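Local coordinates for protein binary enterotoxin of Clostridium perfringens component a (Clostridium perfringens, PDB 5WTZ) that catalyses the ADP-ribosylation of actin, with NAD+ as the co-substrate, as component a of an iota-like binary enterotoxin, at residues R8-A13 with K90-Y95; A37-I42 with N78-A82; S86-P91 with L162-A168; G139-M145 with L178-Q184. One frame throughout, in Å; residues are numbered along the deposited sequence.

Interaction 1. Residues R8-A13 with K90-Y95; sequences RPMDFA and KPLYVY
A chi1 of 76° sets Arg8 CG between its backbone N and carbonyl carbon, and a largely extended chain runs past Lys90 in the opposite direction. The two residues exchange bonds: Lys90 NZ donates to Arg8 O at 2.7 Å, and Arg8 NH2 reaches Lys90 O at 2.8 Å from above the carbonyl plane. Arg8 NH1 meets Pro91 O at 2.9 Å in a nearly straight bond (167°) within the guanidinium plane, and also donates to Pro9 O. Leu92 CD1 lies over one guanidinium face and Lys90 CG over the opposite one, holding the flat group. Tyr93 N donates to Met10 O at 3.0 Å. Met10 SD sits at the edge of the Tyr93 ring, 4.7 Å from its centroid, a Met-aromatic contact. Asp11 OD1 closes an Asx turn by accepting from Ala13 N and lies at the edge of the Tyr95 ring, where Tyr95 OH donates to it over a doubtfully short distance; His159 binds OD2. The loop after helix 3-7 is thus laid along the entry to edge strand 92-98. Although Arg8 NH1 and Lys90 NZ are 4.5 Å apart, both cations face backbone carbonyl oxygens, whose dipoles probably offset their repulsion.

Interaction 2. Residues A37-I42 with N78-A82; sequences AESTSI and NISTA
Ile42, Ile79 and Ala82 form the close-fitting apolar part of this helix-helix crossing. The segment axes of 37-42 and 78-82 approach to 8.6 Å at a crossing angle of -106°, and the small Ala82 side chain lets Ile42 CG1 come within 4.0 Å of Ala82 CB. From the same isoleucine, CD1 meets Ile79 CG2 at 3.9 Å, the two branched chains running obliquely to each other. Glu38 borders this core: its CG lies beside the backbone N (chi1 -74°), and the extended chain brings OE2 across the exposed Thr81, whose OG1 donates to it at a modelled length too short to be weighed. OE1 of the same carboxylate forms a salt bridge with Lys85 and accepts from Ser35 N. The other flank is looser and more open to solvent, since Ala37 is exposed and Asn78 partly so. There Asn78 ND2 donates to Ser41 OG at 3.1 Å, with the hydroxyl tilted 15° from the amide plane, and Ala37 CB stands 3.7 Å from Asn78 ND2. Ser41 OG also bonds to Asp75 OD1, its stronger partner. Beneath the crossing, Ile42 and Ile79 both rest on Leu181 of strand 179-182, while Ile79 also touches Tyr45 and Ile52 along helix 36-61.

Interaction 3. Residues S86-P91 with L162-A168; sequences SMLTKP and LPTNTPA
Pro163 O, with Leu88 CD1 3.7 Å away, is gripped by both polar groups of Thr166: OG1 donates to it at 2.6 Å and the backbone N at 3.3 Å, from the same face of its carbonyl plane. The main-chain bond closes a type II beta turn from Pro163 to Thr166. Asn165 takes the third position with positive phi (71°), as this turn type requires. Thr166 OG1 stands beside its own backbone N (chi1 -57°), which explains why both donors reach one oxygen. The turn docks on loop 86-91 through its backbone. Asn165 N donates to Leu88 O at 2.7 Å, and Leu88 N returns a bond to Thr166 O at 2.9 Å. The latter bond and that from Ala168 N to Ser86 O (169°) flank a single beta bridge between Met87 and Pro167. Leu88 packs against the residues that flank the turn: CD1 meets Leu162 CB at 3.6 Å, the two leucines at about a right angle, while CD2 packs on Ala168 CB at 3.8 Å. The connection between strands 156-162 and 168-171 is thereby tied to the loop that leads into strand 92-98. At the far end, Thr164 OG1 lies 3.1 Å from Pro91 CD.

Interaction 4. Residues G139-M145 with L178-Q184; sequences GFKDVTM and LRVLIDQ
Asp142 and Arg179 pair diagonally across two antiparallel strands, and their torsions explain how. Asp142 CG lies between the backbone N and the carbonyl carbon (chi1 52°), while the Arg179 chain bends at chi3, turning the guanidinium back along the neighbouring strand. The grip is side-on: NH2 of Arg179 reaches Asp142 OD2 at 2.7 Å, and NE reaches the same oxygen at 3.0 Å. The donors come from opposite faces of the carboxylate plane, which is turned 72° from the guanidinium; both bonds are bent. Asp142 OD1 is bound by Tyr45 OH, so the carboxylate is held from two sides.

Lys141 with Ile182 and Val143 with Val180 are hydrogen-bonded pairs, the latter linked by Val143 N to Val180 O at 2.8 Å and Val180 N to Val143 O at 2.7 Å. On the face bearing these four residues, Val143 CG2 nests 3.7 Å from Val180 CB, and the extended Met145 chain brings CE to within 3.7 Å of Val180 CG2. At the other end Gln184 CG sits over the centre of the Phe140 ring, 3.8 Å from its centroid and 9° off the normal, a CH-pi contact, while Ile182 O lies at the ring edge. A water joins Gly139 N to Gln184 OE1.

Strand 179-182 is the middle one of a three-stranded antiparallel sheet, between 141-144 and 168-171. Helix 16-31 covers Met145 and Leu178; helix 70-83 packs on Phe140, and together with helix 36-61 on Leu181.

All four contacts lie in the N-terminal part of the chain, away from the NAD site in its C-terminal half. Interactions 1 and 3 share Lys90 and Pro91, with centres 10 Å apart; backbone pairing of Leu92 with Leu162 continues from them into the five-stranded mixed sheet. Interaction 4 builds the three-stranded sheet, 13 Å from interaction 1 and 12 Å from interaction 3 between centres. It joins the former through Tyr95 and Thr144 and the latter through Pro167 and Asp183. Interaction 2, its centre about 14 Å from that of interaction 4, sets the helix pair on that sheet. Along the chain it falls within the span bridged by interaction 1 and precedes interactions 3 and 4, whose segments alternate.

Interaction 1. Residues R8-A13 with K90-Y95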
loop_
_atom_site.group_PDB
_atom_site.type_symbol
_atom_site.label_atom_id
_atom_site.label_comp_id
_atom_site.label_asym_id
_atom_site.label_seq_id
_atom_site.Cartn_x
_atom_site.Cartn_y
_atom_site.Cartn_z
ATOM N N ARG A 8 -4.078 23.343 -22.707
ATOM C CA ARG A 8 -4.493 21.947 -22.825
ATOM C C ARG A 8 -5.745 21.687 -21.992
ATOM O O ARG A 8 -5.966 22.345 -20.973
ATOM C CB ARG A 8 -3.368 20.998 -22.398
ATOM C CG ARG A 8 -3.152 20.880 -20.898
ATOM C CD ARG A 8 -2.632 19.497 -20.557
ATOM N NE ARG A 8 -2.053 19.434 -19.224
ATOM C CZ ARG A 8 -2.735 19.098 -18.133
ATOM N NH1 ARG A 8 -4.029 18.807 -18.213
ATOM N NH2 ARG A 8 -2.123 19.059 -16.959
ATOM N N PRO A 9 -6.582 20.738 -22.436
ATOM C CA PRO A 9 -7.730 20.332 -21.619
ATOM C C PRO A 9 -7.294 19.605 -20.355
ATOM O O PRO A 9 -6.117 19.286 -20.190
ATOM C CB PRO A 9 -8.505 19.391 -22.543
ATOM C CG PRO A 9 -7.465 18.850 -23.476
ATOM C CD PRO A 9 -6.535 20.008 -23.715
ATOM N N MET A 10 -8.246 19.354 -19.466
ATOM C CA MET A 10 -7.986 18.560 -18.282
ATOM C C MET A 10 -7.891 17.092 -18.692
ATOM O O MET A 10 -7.066 16.332 -18.170
ATOM C CB MET A 10 -9.092 18.783 -17.252
ATOM C CG MET A 10 -8.815 18.217 -15.884
ATOM S SD MET A 10 -10.157 18.597 -14.732
ATOM C CE MET A 10 -9.835 20.328 -14.404
ATOM N N ASP A 11 -8.738 16.723 -19.653
ATOM C CA ASP A 11 -8.878 15.352 -20.144
ATOM C C ASP A 11 -8.750 15.310 -21.674
ATOM O O ASP A 11 -9.639 15.783 -22.384
ATOM C CB ASP A 11 -10.231 14.787 -19.698
ATOM C CG ASP A 11 -10.323 13.278 -19.820
ATOM O OD1 ASP A 11 -9.533 12.666 -20.578
ATOM O OD2 ASP A 11 -11.203 12.694 -19.149
ATOM N N PHE A 12 -7.648 14.747 -22.177
ATOM C CA PHE A 12 -7.411 14.649 -23.625
ATOM C C PHE A 12 -8.389 13.689 -24.292
ATOM O O PHE A 12 -8.537 13.696 -25.514
ATOM C CB PHE A 12 -5.971 14.208 -23.922
ATOM C CG PHE A 12 -4.972 15.320 -23.823
ATOM C CD1 PHE A 12 -4.989 16.364 -24.729
ATOM C CD2 PHE A 12 -4.030 15.334 -22.810
ATOM C CE1 PHE A 12 -4.076 17.400 -24.634
ATOM C CE2 PHE A 12 -3.116 16.363 -22.706
ATOM C CZ PHE A 12 -3.136 17.397 -23.620
ATOM N N ALA A 13 -9.052 12.879 -23.470
ATOM C CA ALA A 13 -10.105 11.969 -23.903
ATOM C C ALA A 13 -9.652 11.083 -25.069
ATOM O O ALA A 13 -9.263 9.940 -24.862
ATOM C CB ALA A 13 -11.349 12.750 -24.272
ATOM N N LYS A 90 -1.732 21.711 -13.840
ATOM C CA LYS A 90 -3.150 21.627 -13.541
ATOM C C LYS A 90 -3.528 20.154 -13.680
ATOM O O LYS A 90 -2.750 19.380 -14.246
ATOM C CB LYS A 90 -3.963 22.513 -14.488
ATOM C CG LYS A 90 -3.925 22.074 -15.940
ATOM C CD LYS A 90 -3.953 23.276 -16.869
ATOM C CE LYS A 90 -4.482 22.915 -18.249
ATOM N NZ LYS A 90 -5.980 22.899 -18.281
ATOM N N PRO A 91 -4.708 19.756 -13.165
ATOM C CA PRO A 91 -5.098 18.345 -13.242
ATOM C C PRO A 91 -5.020 17.711 -14.635
ATOM O O PRO A 91 -5.256 18.372 -15.657
ATOM C CB PRO A 91 -6.543 18.371 -12.756
ATOM C CG PRO A 91 -6.540 19.460 -11.754
ATOM C CD PRO A 91 -5.675 20.530 -12.367
ATOM N N LEU A 92 -4.686 16.423 -14.651
ATOM C CA LEU A 92 -4.627 15.635 -15.877
ATOM C C LEU A 92 -5.290 14.279 -15.655
ATOM O O LEU A 92 -4.900 13.536 -14.756
ATOM C CB LEU A 92 -3.176 15.434 -16.327
ATOM C CG LEU A 92 -2.961 14.601 -17.600
ATOM C CD1 LEU A 92 -3.308 15.426 -18.814
ATOM C CD2 LEU A 92 -1.536 14.060 -17.699
ATOM N N TYR A 93 -6.288 13.949 -16.467
ATOM C CA TYR A 93 -6.830 12.594 -16.450
ATOM C C TYR A 93 -5.979 11.658 -17.314
ATOM O O TYR A 93 -5.546 12.017 -18.418
ATOM C CB TYR A 93 -8.281 12.576 -16.924
ATOM C CG TYR A 93 -9.265 13.278 -16.028
ATOM C CD1 TYR A 93 -9.493 14.642 -16.152
ATOM C CD2 TYR A 93 -9.994 12.576 -15.069
ATOM C CE1 TYR A 93 -10.402 15.283 -15.346
ATOM C CE2 TYR A 93 -10.909 13.217 -14.261
ATOM C CZ TYR A 93 -11.105 14.576 -14.407
ATOM O OH TYR A 93 -12.005 15.242 -13.615
ATOM N N VAL A 94 -5.729 10.458 -16.806
ATOM C CA VAL A 94 -4.952 9.473 -17.534
ATOM C C VAL A 94 -5.692 8.147 -17.557
ATOM O O VAL A 94 -6.670 7.975 -16.821
ATOM C CB VAL A 94 -3.550 9.293 -16.931
ATOM C CG1 VAL A 94 -2.727 10.558 -17.154
ATOM C CG2 VAL A 94 -3.630 8.935 -15.449
ATOM N N TYR A 95 -5.224 7.230 -18.406
ATOM C CA TYR A 95 -5.925 5.981 -18.712
ATOM C C TYR A 95 -5.017 4.762 -18.615
ATOM O O TYR A 95 -3.832 4.826 -18.957
ATOM C CB TYR A 95 -6.536 6.051 -20.120
ATOM C CG TYR A 95 -7.536 7.171 -20.285
ATOM C CD1 TYR A 95 -7.116 8.464 -20.570
ATOM C CD2 TYR A 95 -8.895 6.940 -20.141
ATOM C CE1 TYR A 95 -8.021 9.493 -20.714
ATOM C CE2 TYR A 95 -9.813 7.969 -20.299
ATOM C CZ TYR A 95 -9.369 9.244 -20.575
ATOM O OH TYR A 95 -10.271 10.282 -20.718
HETATM O O HOH W 1 -5.005 13.464 -20.654
#

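Interaction 2. Residues A37-I42 with N78-A82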
loop_
_atom_site.group_PDB
_atom_site.type_symbol
_atom_site.label_atom_id
_atom_site.label_comp_id
_atom_site.label_asym_id
_atom_site.label_seq_id
_atom_site.Cartn_x
_atom_site.Cartn_y
_atom_site.Cartn_z
ATOM N N ALA A 37 22.771 10.665 -15.330
ATOM C CA ALA A 37 22.284 9.554 -14.521
ATOM C C ALA A 37 20.767 9.422 -14.616
ATOM O O ALA A 37 20.233 8.316 -14.578
ATOM C CB ALA A 37 22.713 9.723 -13.077
ATOM N N GLU A 38 20.077 10.549 -14.752
ATOM C CA GLU A 38 18.624 10.538 -14.854
ATOM C C GLU A 38 18.164 10.054 -16.220
ATOM O O GLU A 38 17.215 9.284 -16.327
ATOM C CB GLU A 38 18.055 11.925 -14.585
ATOM C CG GLU A 38 18.087 12.343 -13.135
ATOM C CD GLU A 38 17.566 13.760 -12.932
ATOM O OE1 GLU A 38 17.979 14.656 -13.689
ATOM O OE2 GLU A 38 16.741 13.984 -12.021
ATOM N N SER A 39 18.823 10.519 -17.272
ATOM C CA SER A 39 18.492 10.037 -18.601
ATOM C C SER A 39 18.666 8.522 -18.672
ATOM O O SER A 39 17.772 7.814 -19.127
ATOM C CB SER A 39 19.340 10.736 -19.658
ATOM O OG SER A 39 18.775 11.995 -19.970
ATOM N N THR A 40 19.793 8.020 -18.178
ATOM C CA THR A 40 20.051 6.583 -18.231
ATOM C C THR A 40 19.117 5.800 -17.309
ATOM O O THR A 40 18.817 4.644 -17.574
ATOM C CB THR A 40 21.505 6.254 -17.868
ATOM O OG1 THR A 40 21.740 6.570 -16.493
ATOM C CG2 THR A 40 22.452 7.044 -18.732
ATOM N N SER A 41 18.647 6.419 -16.234
ATOM C CA SER A 41 17.702 5.732 -15.350
ATOM C C SER A 41 16.296 5.704 -15.946
ATOM O O SER A 41 15.595 4.701 -15.843
ATOM C CB SER A 41 17.685 6.373 -13.963
ATOM O OG SER A 41 18.774 5.895 -13.188
ATOM N N ILE A 42 15.889 6.790 -16.590
ATOM C CA ILE A 42 14.640 6.774 -17.340
ATOM C C ILE A 42 14.726 5.760 -18.490
ATOM O O ILE A 42 13.762 5.046 -18.781
ATOM C CB ILE A 42 14.290 8.176 -17.884
ATOM C CG1 ILE A 42 13.809 9.072 -16.743
ATOM C CG2 ILE A 42 13.244 8.094 -18.991
ATOM C CD1 ILE A 42 12.676 8.476 -15.934
ATOM N N ASN A 78 16.957 8.082 -9.099
ATOM C CA ASN A 78 17.033 8.988 -10.246
ATOM C C ASN A 78 15.718 9.140 -11.016
ATOM O O ASN A 78 15.449 10.206 -11.560
ATOM C CB ASN A 78 18.132 8.536 -11.219
ATOM C CG ASN A 78 19.499 8.431 -10.559
ATOM O OD1 ASN A 78 19.753 9.034 -9.515
ATOM N ND2 ASN A 78 20.387 7.649 -11.165
ATOM N N ILE A 79 14.909 8.085 -11.085
ATOM C CA ILE A 79 13.645 8.180 -11.807
ATOM C C ILE A 79 12.762 9.196 -11.099
ATOM O O ILE A 79 12.099 10.027 -11.732
ATOM C CB ILE A 79 12.928 6.813 -11.901
ATOM C CG1 ILE A 79 13.730 5.877 -12.805
ATOM C CG2 ILE A 79 11.546 6.975 -12.488
ATOM C CD1 ILE A 79 13.384 4.421 -12.632
ATOM N N SER A 80 12.808 9.139 -9.776
ATOM C CA SER A 80 12.008 10.002 -8.914
ATOM C C SER A 80 12.382 11.489 -9.059
ATOM O O SER A 80 11.502 12.335 -9.211
ATOM C CB SER A 80 12.149 9.537 -7.463
ATOM O OG SER A 80 11.245 10.213 -6.602
ATOM N N THR A 81 13.672 11.820 -9.032
ATOM C CA THR A 81 14.061 13.220 -9.231
ATOM C C THR A 81 13.733 13.682 -10.649
ATOM O O THR A 81 13.417 14.852 -10.873
ATOM C CB THR A 81 15.560 13.467 -8.975
ATOM O OG1 THR A 81 16.338 12.826 -9.996
ATOM C CG2 THR A 81 15.964 12.955 -7.607
ATOM N N ALA A 82 13.808 12.762 -11.604
ATOM C CA ALA A 82 13.510 13.091 -12.989
ATOM C C ALA A 82 12.054 13.524 -13.145
ATOM O O ALA A 82 11.783 14.611 -13.667
ATOM C CB ALA A 82 13.819 11.906 -13.903
#

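Interaction 3. Residues S86-P91 with L162-A168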
loop_
_atom_site.group_PDB
_atom_site.type_symbol
_atom_site.label_atom_id
_atom_site.label_comp_id
_atom_site.label_asym_id
_atom_site.label_seq_id
_atom_site.Cartn_x
_atom_site.Cartn_y
_atom_site.Cartn_z
ATOM N N SER A 86 8.968 17.418 -13.711
ATOM C CA SER A 86 7.895 17.470 -14.695
ATOM C C SER A 86 6.535 17.404 -14.003
ATOM O O SER A 86 5.739 16.504 -14.261
ATOM C CB SER A 86 8.040 16.322 -15.703
ATOM O OG SER A 86 7.158 16.496 -16.798
ATOM N N MET A 87 6.273 18.369 -13.125
ATOM C CA MET A 87 5.019 18.402 -12.380
ATOM C C MET A 87 3.875 19.013 -13.189
ATOM O O MET A 87 4.070 19.974 -13.929
ATOM C CB MET A 87 5.208 19.176 -11.078
ATOM C CG MET A 87 6.215 18.544 -10.142
ATOM S SD MET A 87 6.411 19.485 -8.624
ATOM C CE MET A 87 7.284 18.283 -7.618
ATOM N N LEU A 88 2.680 18.448 -13.042
ATOM C CA LEU A 88 1.499 18.969 -13.727
ATOM C C LEU A 88 1.173 20.388 -13.270
ATOM O O LEU A 88 1.219 20.683 -12.077
ATOM C CB LEU A 88 0.293 18.062 -13.485
ATOM C CG LEU A 88 0.376 16.603 -13.944
ATOM C CD1 LEU A 88 -0.951 15.939 -13.664
ATOM C CD2 LEU A 88 0.733 16.516 -15.424
ATOM N N THR A 89 0.854 21.264 -14.222
ATOM C CA THR A 89 0.489 22.645 -13.903
ATOM C C THR A 89 -0.963 22.715 -13.438
ATOM O O THR A 89 -1.371 23.639 -12.739
ATOM C CB THR A 89 0.678 23.569 -15.115
ATOM O OG1 THR A 89 -0.131 23.097 -16.199
ATOM C CG2 THR A 89 2.136 23.590 -15.550
ATOM N N LYS A 90 -1.732 21.711 -13.840
ATOM C CA LYS A 90 -3.150 21.627 -13.541
ATOM C C LYS A 90 -3.528 20.154 -13.680
ATOM O O LYS A 90 -2.750 19.380 -14.246
ATOM C CB LYS A 90 -3.963 22.513 -14.488
ATOM C CG LYS A 90 -3.925 22.074 -15.940
ATOM C CD LYS A 90 -3.953 23.276 -16.869
ATOM C CE LYS A 90 -4.482 22.915 -18.249
ATOM N NZ LYS A 90 -5.980 22.899 -18.281
ATOM N N PRO A 91 -4.708 19.756 -13.165
ATOM C CA PRO A 91 -5.098 18.345 -13.242
ATOM C C PRO A 91 -5.020 17.711 -14.635
ATOM O O PRO A 91 -5.256 18.372 -15.657
ATOM C CB PRO A 91 -6.543 18.371 -12.756
ATOM C CG PRO A 91 -6.540 19.460 -11.754
ATOM C CD PRO A 91 -5.675 20.530 -12.367
ATOM N N LEU A 162 -5.149 12.887 -12.004
ATOM C CA LEU A 162 -3.913 13.317 -11.365
ATOM C C LEU A 162 -4.047 14.768 -10.944
ATOM O O LEU A 162 -4.334 15.627 -11.773
ATOM C CB LEU A 162 -2.724 13.157 -12.323
ATOM C CG LEU A 162 -2.531 11.825 -13.041
ATOM C CD1 LEU A 162 -1.303 11.910 -13.935
ATOM C CD2 LEU A 162 -2.402 10.697 -12.039
ATOM N N PRO A 163 -3.851 15.060 -9.649
ATOM C CA PRO A 163 -3.990 16.462 -9.239
ATOM C C PRO A 163 -2.841 17.351 -9.716
ATOM O O PRO A 163 -1.805 16.846 -10.156
ATOM C CB PRO A 163 -4.010 16.383 -7.712
ATOM C CG PRO A 163 -3.340 15.099 -7.368
ATOM C CD PRO A 163 -3.582 14.151 -8.519
ATOM N N THR A 164 -3.051 18.663 -9.628
ATOM C CA THR A 164 -2.013 19.663 -9.858
ATOM C C THR A 164 -0.718 19.325 -9.109
ATOM O O THR A 164 -0.765 18.810 -7.993
ATOM C CB THR A 164 -2.513 21.066 -9.426
ATOM O OG1 THR A 164 -3.648 21.423 -10.217
ATOM C CG2 THR A 164 -1.441 22.122 -9.624
ATOM N N ASN A 165 0.422 19.591 -9.751
ATOM C CA ASN A 165 1.759 19.398 -9.173
ATOM C C ASN A 165 2.186 17.942 -9.006
ATOM O O ASN A 165 3.219 17.664 -8.401
ATOM C CB ASN A 165 1.864 20.119 -7.830
ATOM C CG ASN A 165 1.769 21.616 -7.979
ATOM O OD1 ASN A 165 2.258 22.182 -8.959
ATOM N ND2 ASN A 165 1.125 22.270 -7.019
ATOM N N THR A 166 1.399 17.014 -9.540
ATOM C CA THR A 166 1.821 15.616 -9.598
ATOM C C THR A 166 3.029 15.496 -10.518
ATOM O O THR A 166 2.986 15.977 -11.636
ATOM C CB THR A 166 0.712 14.677 -10.129
ATOM O OG1 THR A 166 -0.457 14.787 -9.315
ATOM C CG2 THR A 166 1.184 13.227 -10.130
ATOM N N PRO A 167 4.107 14.860 -10.040
ATOM C CA PRO A 167 5.218 14.488 -10.916
ATOM C C PRO A 167 4.737 13.484 -11.950
ATOM O O PRO A 167 4.401 12.357 -11.588
ATOM C CB PRO A 167 6.232 13.861 -9.956
ATOM C CG PRO A 167 5.858 14.377 -8.618
ATOM C CD PRO A 167 4.365 14.462 -8.652
ATOM N N ALA A 168 4.697 13.894 -13.212
ATOM C CA ALA A 168 4.091 13.105 -14.271
ATOM C C ALA A 168 4.781 13.423 -15.585
ATOM O O ALA A 168 4.361 14.327 -16.309
ATOM C CB ALA A 168 2.606 13.395 -14.366
#

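Interaction 4. Residues G139-M145 with L178-Q184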
loop_
_atom_site.group_PDB
_atom_site.type_symbol
_atom_site.label_atom_id
_atom_site.label_comp_id
_atom_site.label_asym_id
_atom_site.label_seq_id
_atom_site.Cartn_x
_atom_site.Cartn_y
_atom_site.Cartn_z
ATOM N N GLY A 139 5.704 1.068 -6.582
ATOM C CA GLY A 139 6.581 1.429 -7.683
ATOM C C GLY A 139 6.119 2.655 -8.453
ATOM O O GLY A 139 5.238 3.395 -8.006
ATOM N N PHE A 140 6.740 2.883 -9.604
ATOM C CA PHE A 140 6.307 3.930 -10.517
ATOM C C PHE A 140 5.159 3.394 -11.358
ATOM O O PHE A 140 5.066 2.194 -11.620
ATOM C CB PHE A 140 7.457 4.406 -11.412
ATOM C CG PHE A 140 8.664 4.869 -10.650
ATOM C CD1 PHE A 140 8.742 6.157 -10.166
ATOM C CD2 PHE A 140 9.714 3.998 -10.399
ATOM C CE1 PHE A 140 9.854 6.571 -9.443
ATOM C CE2 PHE A 140 10.820 4.404 -9.681
ATOM C CZ PHE A 140 10.893 5.694 -9.203
ATOM N N LYS A 141 4.278 4.286 -11.778
ATOM C CA LYS A 141 3.130 3.888 -12.568
ATOM C C LYS A 141 3.118 4.671 -13.871
ATOM O O LYS A 141 2.958 5.885 -13.868
ATOM C CB LYS A 141 1.832 4.114 -11.777
ATOM C CG LYS A 141 0.559 3.749 -12.537
ATOM C CD LYS A 141 0.646 2.350 -13.135
ATOM C CE LYS A 141 -0.729 1.844 -13.571
ATOM N NZ LYS A 141 -0.691 0.430 -14.052
ATOM N N ASP A 142 3.310 3.980 -14.987
ATOM C CA ASP A 142 3.236 4.647 -16.271
ATOM C C ASP A 142 1.874 4.389 -16.881
ATOM O O ASP A 142 1.306 3.304 -16.721
ATOM C CB ASP A 142 4.365 4.203 -17.201
ATOM C CG ASP A 142 4.471 2.696 -17.333
ATOM O OD1 ASP A 142 5.057 2.047 -16.433
ATOM O OD2 ASP A 142 3.988 2.165 -18.355
ATOM N N VAL A 143 1.343 5.412 -17.544
ATOM C CA VAL A 143 -0.014 5.393 -18.072
ATOM C C VAL A 143 -0.094 6.067 -19.432
ATOM O O VAL A 143 0.905 6.585 -19.930
ATOM C CB VAL A 143 -0.985 6.100 -17.114
ATOM C CG1 VAL A 143 -1.089 5.328 -15.819
ATOM C CG2 VAL A 143 -0.516 7.519 -16.851
ATOM N N THR A 144 -1.288 6.080 -20.019
ATOM C CA THR A 144 -1.493 6.720 -21.316
ATOM C C THR A 144 -2.432 7.927 -21.199
ATOM O O THR A 144 -3.186 8.052 -20.230
ATOM C CB THR A 144 -2.038 5.718 -22.349
ATOM O OG1 THR A 144 -3.352 5.295 -21.973
ATOM C CG2 THR A 144 -1.145 4.506 -22.410
ATOM N N MET A 145 -2.379 8.815 -22.191
ATOM C CA MET A 145 -3.070 10.105 -22.122
ATOM C C MET A 145 -4.510 10.077 -22.611
ATOM O O MET A 145 -5.264 11.021 -22.378
ATOM C CB MET A 145 -2.310 11.149 -22.936
ATOM C CG MET A 145 -0.898 11.355 -22.465
ATOM S SD MET A 145 0.037 12.497 -23.488
ATOM C CE MET A 145 1.685 11.973 -22.984
ATOM N N LEU A 178 2.187 8.536 -26.676
ATOM C CA LEU A 178 3.180 8.718 -25.615
ATOM C C LEU A 178 2.658 8.433 -24.209
ATOM O O LEU A 178 1.475 8.631 -23.918
ATOM C CB LEU A 178 3.694 10.140 -25.638
ATOM C CG LEU A 178 4.740 10.341 -26.711
ATOM C CD1 LEU A 178 4.629 11.774 -27.082
ATOM C CD2 LEU A 178 6.123 10.013 -26.188
ATOM N N ARG A 179 3.561 8.011 -23.331
ATOM C CA ARG A 179 3.183 7.605 -21.976
ATOM C C ARG A 179 3.484 8.663 -20.913
ATOM O O ARG A 179 4.244 9.607 -21.131
ATOM C CB ARG A 179 3.884 6.297 -21.604
ATOM C CG ARG A 179 3.765 5.225 -22.664
ATOM C CD ARG A 179 4.316 3.887 -22.184
ATOM N NE ARG A 179 3.599 3.397 -21.013
ATOM C CZ ARG A 179 2.372 2.889 -21.054
ATOM N NH1 ARG A 179 1.731 2.805 -22.209
ATOM N NH2 ARG A 179 1.785 2.466 -19.945
ATOM N N VAL A 180 2.866 8.484 -19.757
ATOM C CA VAL A 180 3.048 9.381 -18.637
ATOM C C VAL A 180 3.596 8.602 -17.450
ATOM O O VAL A 180 3.021 7.608 -17.031
ATOM C CB VAL A 180 1.722 10.070 -18.257
ATOM C CG1 VAL A 180 1.884 10.875 -16.968
ATOM C CG2 VAL A 180 1.238 10.946 -19.413
ATOM N N LEU A 181 4.718 9.053 -16.917
ATOM C CA LEU A 181 5.364 8.345 -15.834
ATOM C C LEU A 181 5.096 9.055 -14.506
ATOM O O LEU A 181 5.521 10.190 -14.296
ATOM C CB LEU A 181 6.864 8.228 -16.120
ATOM C CG LEU A 181 7.778 7.476 -15.152
ATOM C CD1 LEU A 181 7.198 6.143 -14.747
ATOM C CD2 LEU A 181 9.146 7.296 -15.791
ATOM N N ILE A 182 4.366 8.385 -13.622
ATOM C CA ILE A 182 3.999 8.973 -12.337
ATOM C C ILE A 182 4.934 8.516 -11.218
ATOM O O ILE A 182 5.262 7.334 -11.114
ATOM C CB ILE A 182 2.553 8.612 -11.942
ATOM C CG1 ILE A 182 1.591 8.907 -13.093
ATOM C CG2 ILE A 182 2.146 9.354 -10.676
ATOM C CD1 ILE A 182 0.290 8.143 -12.995
ATOM N N ASP A 183 5.351 9.464 -10.384
ATOM C CA ASP A 183 6.213 9.182 -9.236
ATOM C C ASP A 183 5.673 8.099 -8.284
ATOM O O ASP A 183 4.474 7.793 -8.261
ATOM C CB ASP A 183 6.447 10.481 -8.461
ATOM C CG ASP A 183 7.737 10.471 -7.673
ATOM O OD1 ASP A 183 8.510 9.503 -7.822
ATOM O OD2 ASP A 183 7.983 11.442 -6.919
ATOM N N GLN A 184 6.584 7.520 -7.505
ATOM C CA GLN A 184 6.246 6.593 -6.438
ATOM C C GLN A 184 5.493 7.299 -5.321
ATOM O O GLN A 184 5.559 8.522 -5.209
ATOM C CB GLN A 184 7.509 5.953 -5.854
ATOM C CG GLN A 184 8.072 4.769 -6.611
ATOM C CD GLN A 184 9.118 4.026 -5.793
ATOM O OE1 GLN A 184 8.893 2.898 -5.353
ATOM N NE2 GLN A 184 10.262 4.665 -5.576
HETATM O O HOH W 2 7.365 1.135 -4.385
#